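Local coordinates for protein flavodoxin (Aquifex aeolicus, PDB 2ARK) that probably serves as a low-potential electron donor to redox enzymes, carrying its electrons on an FMN cofactor, at residues G16-M21 with G59-M64. Residues are numbered along the deposited sequence; the frame is centred on the assembly and turned at random.
Sequences GNTKKM and GSPTNM. With PO4 (phosphate ion), chain G.
T18, in the first turn of helix 17-30, meets G59, S60 and P61 at the C-terminal end of strand 55-61. Van der Waals contact makes up the direct part. The methyl of T18 lies over the backbone, its CG2 3.5 Å from S60 N and close to the carbonyl carbon of G59. A chi1 of -49° sends this methyl to the strand and turns OG1 to the phosphate ion bound at the helix start. OG1 also comes 3.4 Å from P61 N, but a proline nitrogen has no hydrogen to offer. The fit at G59 is close: a CB modelled there would sit tightly, 3.2 Å from T18 CG2.

Polar interaction is concentrated on the helix side, where the phosphate, probably from the crystallisation liquor, is hydrogen-bonded. T18 N donates to its O4 at 2.9 Å with an N-H...O angle of 145°, and more weakly to O3. T18 OG1 donates to O4 as well; at 2.4 Å from OG1 to O4 that bond is doubtfully short. The backbone N of T15 is another donor to the ion. On the strand side the ion packs against the P61 ring, CB lying 3.6 Å from phosphate O1. Within the strand end, S60 OG donates to P61 O at 2.8 Å and accepts from the backbone N of S68.

With an alanine at T18, the methyl's packing on G59 and S60 is likely to be lost, along with whatever the OG1 approach contributes to holding the ion.

Backbone and hydroxyl donors gathered at a helix N-terminus beside a parallel sheet suit an anion. In flavodoxins the loop after the first strand and this helix start bind the FMN phosphate, so the ion probably marks that site.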
ATOM      1  N   GLY A  16       6.225   2.356  24.936  1.00 27.65           N
ATOM      2  CA  GLY A  16       5.977   3.715  25.358  1.00 25.81           C
ATOM      3  C   GLY A  16       6.279   4.751  24.297  1.00 25.34           C
ATOM      4  O   GLY A  16       5.879   5.898  24.430  1.00 25.67           O
ATOM      5  N   ASN A  17       6.975   4.369  23.236  1.00 24.55           N
ATOM      6  CA  ASN A  17       7.428   5.340  22.252  1.00 23.57           C
ATOM      7  C   ASN A  17       6.259   5.993  21.578  1.00 24.16           C
ATOM      8  O   ASN A  17       6.217   7.226  21.501  1.00 24.66           O
ATOM      9  CB  ASN A  17       8.355   4.694  21.242  1.00 22.95           C
ATOM     10  CG  ASN A  17       9.658   4.240  21.865  1.00 24.93           C
ATOM     11  OD1 ASN A  17      10.156   4.842  22.825  1.00 26.19           O
ATOM     12  ND2 ASN A  17      10.218   3.162  21.332  1.00 24.87           N
ATOM     13  N   THR A  18       5.294   5.181  21.117  1.00 23.53           N
ATOM     14  CA  THR A  18       4.080   5.694  20.500  1.00 23.54           C
ATOM     15  C   THR A  18       3.223   6.517  21.488  1.00 24.62           C
ATOM     16  O   THR A  18       2.568   7.480  21.045  1.00 25.04           O
ATOM     17  CB  THR A  18       3.261   4.585  19.765  1.00 23.78           C
ATOM     18  OG1 THR A  18       4.161   3.845  18.928  1.00 24.18           O
ATOM     19  CG2 THR A  18       2.144   5.183  18.860  1.00 20.75           C
ATOM     20  N   LYS A  19       3.272   6.186  22.796  1.00 24.59           N
ATOM     21  CA  LYS A  19       2.649   7.015  23.841  1.00 24.98           C
ATOM     22  C   LYS A  19       3.290   8.402  23.888  1.00 26.07           C
ATOM     23  O   LYS A  19       2.588   9.395  23.938  1.00 27.20           O
ATOM     24  CB  LYS A  19       2.665   6.356  25.249  1.00 25.23           C
ATOM     25  CG  LYS A  19       1.618   6.998  26.267  1.00 24.98           C
ATOM     26  CD  LYS A  19       2.027   6.981  27.730  1.00 23.96           C
ATOM     27  CE  LYS A  19       0.909   7.454  28.680  1.00 25.23           C
ATOM     28  NZ  LYS A  19       0.917   6.756  30.080  1.00 21.47           N
ATOM     29  N   LYS A  20       4.611   8.482  23.866  1.00 27.41           N
ATOM     30  CA  LYS A  20       5.298   9.773  23.809  1.00 29.14           C
ATOM     31  C   LYS A  20       4.920  10.570  22.536  1.00 29.47           C
ATOM     32  O   LYS A  20       4.627  11.766  22.623  1.00 29.09           O
ATOM     33  CB  LYS A  20       6.817   9.599  23.967  1.00 29.99           C
ATOM     34  CG  LYS A  20       7.280   9.477  25.441  1.00 34.03           C
ATOM     35  CD  LYS A  20       6.859   8.126  26.074  1.00 38.60           C
ATOM     36  CE  LYS A  20       6.430   8.187  27.598  1.00 38.54           C
ATOM     37  NZ  LYS A  20       5.646   6.945  28.044  1.00 38.16           N
HETATM   38  N   MSE A  21       4.870   9.905  21.374  1.00 29.74           N
HETATM   39  CA  MSE A  21       4.318  10.537  20.164  1.00 31.04           C
HETATM   40  C   MSE A  21       2.900  11.035  20.357  1.00 28.67           C
HETATM   41  O   MSE A  21       2.583  12.122  19.933  1.00 29.69           O
HETATM   42  CB  MSE A  21       4.307   9.589  18.976  1.00 30.16           C
HETATM   43  CG  MSE A  21       5.653   9.051  18.585  1.00 31.87           C
HETATM   44 SE   MSE A  21       5.523   7.931  16.988  1.00 39.05          SE
HETATM   45  CE  MSE A  21       5.447   9.375  15.579  1.00 31.42           C
ATOM     46  N   GLY A  59      -2.451   6.102  16.478  1.00 24.60           N
ATOM     47  CA  GLY A  59      -1.038   5.737  16.483  1.00 23.18           C
ATOM     48  C   GLY A  59      -0.810   4.315  16.891  1.00 23.64           C
ATOM     49  O   GLY A  59      -1.545   3.760  17.713  1.00 23.36           O
ATOM     50  N   SER A  60       0.200   3.698  16.304  1.00 23.47           N
ATOM     51  CA  SER A  60       0.522   2.346  16.659  1.00 23.41           C
ATOM     52  C   SER A  60       2.011   2.162  16.530  1.00 23.72           C
ATOM     53  O   SER A  60       2.630   2.797  15.667  1.00 25.14           O
ATOM     54  CB  SER A  60      -0.154   1.398  15.680  1.00 24.23           C
ATOM     55  OG  SER A  60       0.199   0.026  15.910  1.00 24.42           O
ATOM     56  N   PRO A  61       2.600   1.256  17.336  1.00 22.50           N
ATOM     57  CA  PRO A  61       3.957   0.829  16.994  1.00 22.05           C
ATOM     58  C   PRO A  61       3.929   0.158  15.619  1.00 22.48           C
ATOM     59  O   PRO A  61       2.895  -0.401  15.220  1.00 22.54           O
ATOM     60  CB  PRO A  61       4.283  -0.204  18.090  1.00 22.37           C
ATOM     61  CG  PRO A  61       2.919  -0.671  18.623  1.00 22.30           C
ATOM     62  CD  PRO A  61       2.061   0.566  18.522  1.00 22.17           C
ATOM     63  N   THR A  62       5.026   0.205  14.874  1.00 22.74           N
ATOM     64  CA  THR A  62       5.109  -0.573  13.648  1.00 22.77           C
ATOM     65  C   THR A  62       5.303  -2.011  14.024  1.00 23.18           C
ATOM     66  O   THR A  62       6.363  -2.382  14.474  1.00 22.70           O
ATOM     67  CB  THR A  62       6.316  -0.130  12.788  1.00 23.05           C
ATOM     68  OG1 THR A  62       6.116   1.228  12.412  1.00 25.80           O
ATOM     69  CG2 THR A  62       6.456  -0.992  11.496  1.00 21.10           C
ATOM     70  N   ASN A  63       4.280  -2.823  13.855  1.00 25.22           N
ATOM     71  CA  ASN A  63       4.391  -4.245  14.189  1.00 26.85           C
ATOM     72  C   ASN A  63       4.277  -5.102  12.915  1.00 28.28           C
ATOM     73  O   ASN A  63       3.183  -5.237  12.337  1.00 28.42           O
ATOM     74  CB  ASN A  63       3.341  -4.672  15.236  1.00 26.60           C
ATOM     75  CG  ASN A  63       3.596  -4.082  16.647  1.00 26.68           C
ATOM     76  OD1 ASN A  63       2.715  -4.126  17.509  1.00 26.59           O
ATOM     77  ND2 ASN A  63       4.788  -3.567  16.886  1.00 25.45           N
HETATM   78  N   MSE A  64       5.400  -5.681  12.500  1.00 28.91           N
HETATM   79  CA  MSE A  64       5.492  -6.406  11.251  1.00 30.91           C
HETATM   80  C   MSE A  64       5.004  -5.532  10.091  1.00 29.33           C
HETATM   81  O   MSE A  64       4.348  -6.007   9.175  1.00 28.83           O
HETATM   82  CB  MSE A  64       4.748  -7.742  11.314  1.00 34.06           C
HETATM   83  CG  MSE A  64       5.155  -8.652  12.481  1.00 41.66           C
HETATM   84 SE   MSE A  64       7.173  -9.080  12.599  1.00 69.60          SE
HETATM   85  CE  MSE A  64       8.045  -7.337  13.547  1.00 51.55           C
TER
HETATM   86  P   PO4 G 501       5.873   1.723  21.085  0.60 18.17           P
HETATM   87  O1  PO4 G 501       6.744   1.690  19.852  0.60 23.64           O
HETATM   88  O2  PO4 G 501       5.615   0.341  21.531  0.60 24.83           O
HETATM   89  O3  PO4 G 501       6.568   2.361  22.232  0.60 25.54           O
HETATM   90  O4  PO4 G 501       4.567   2.357  20.820  0.60 23.55           O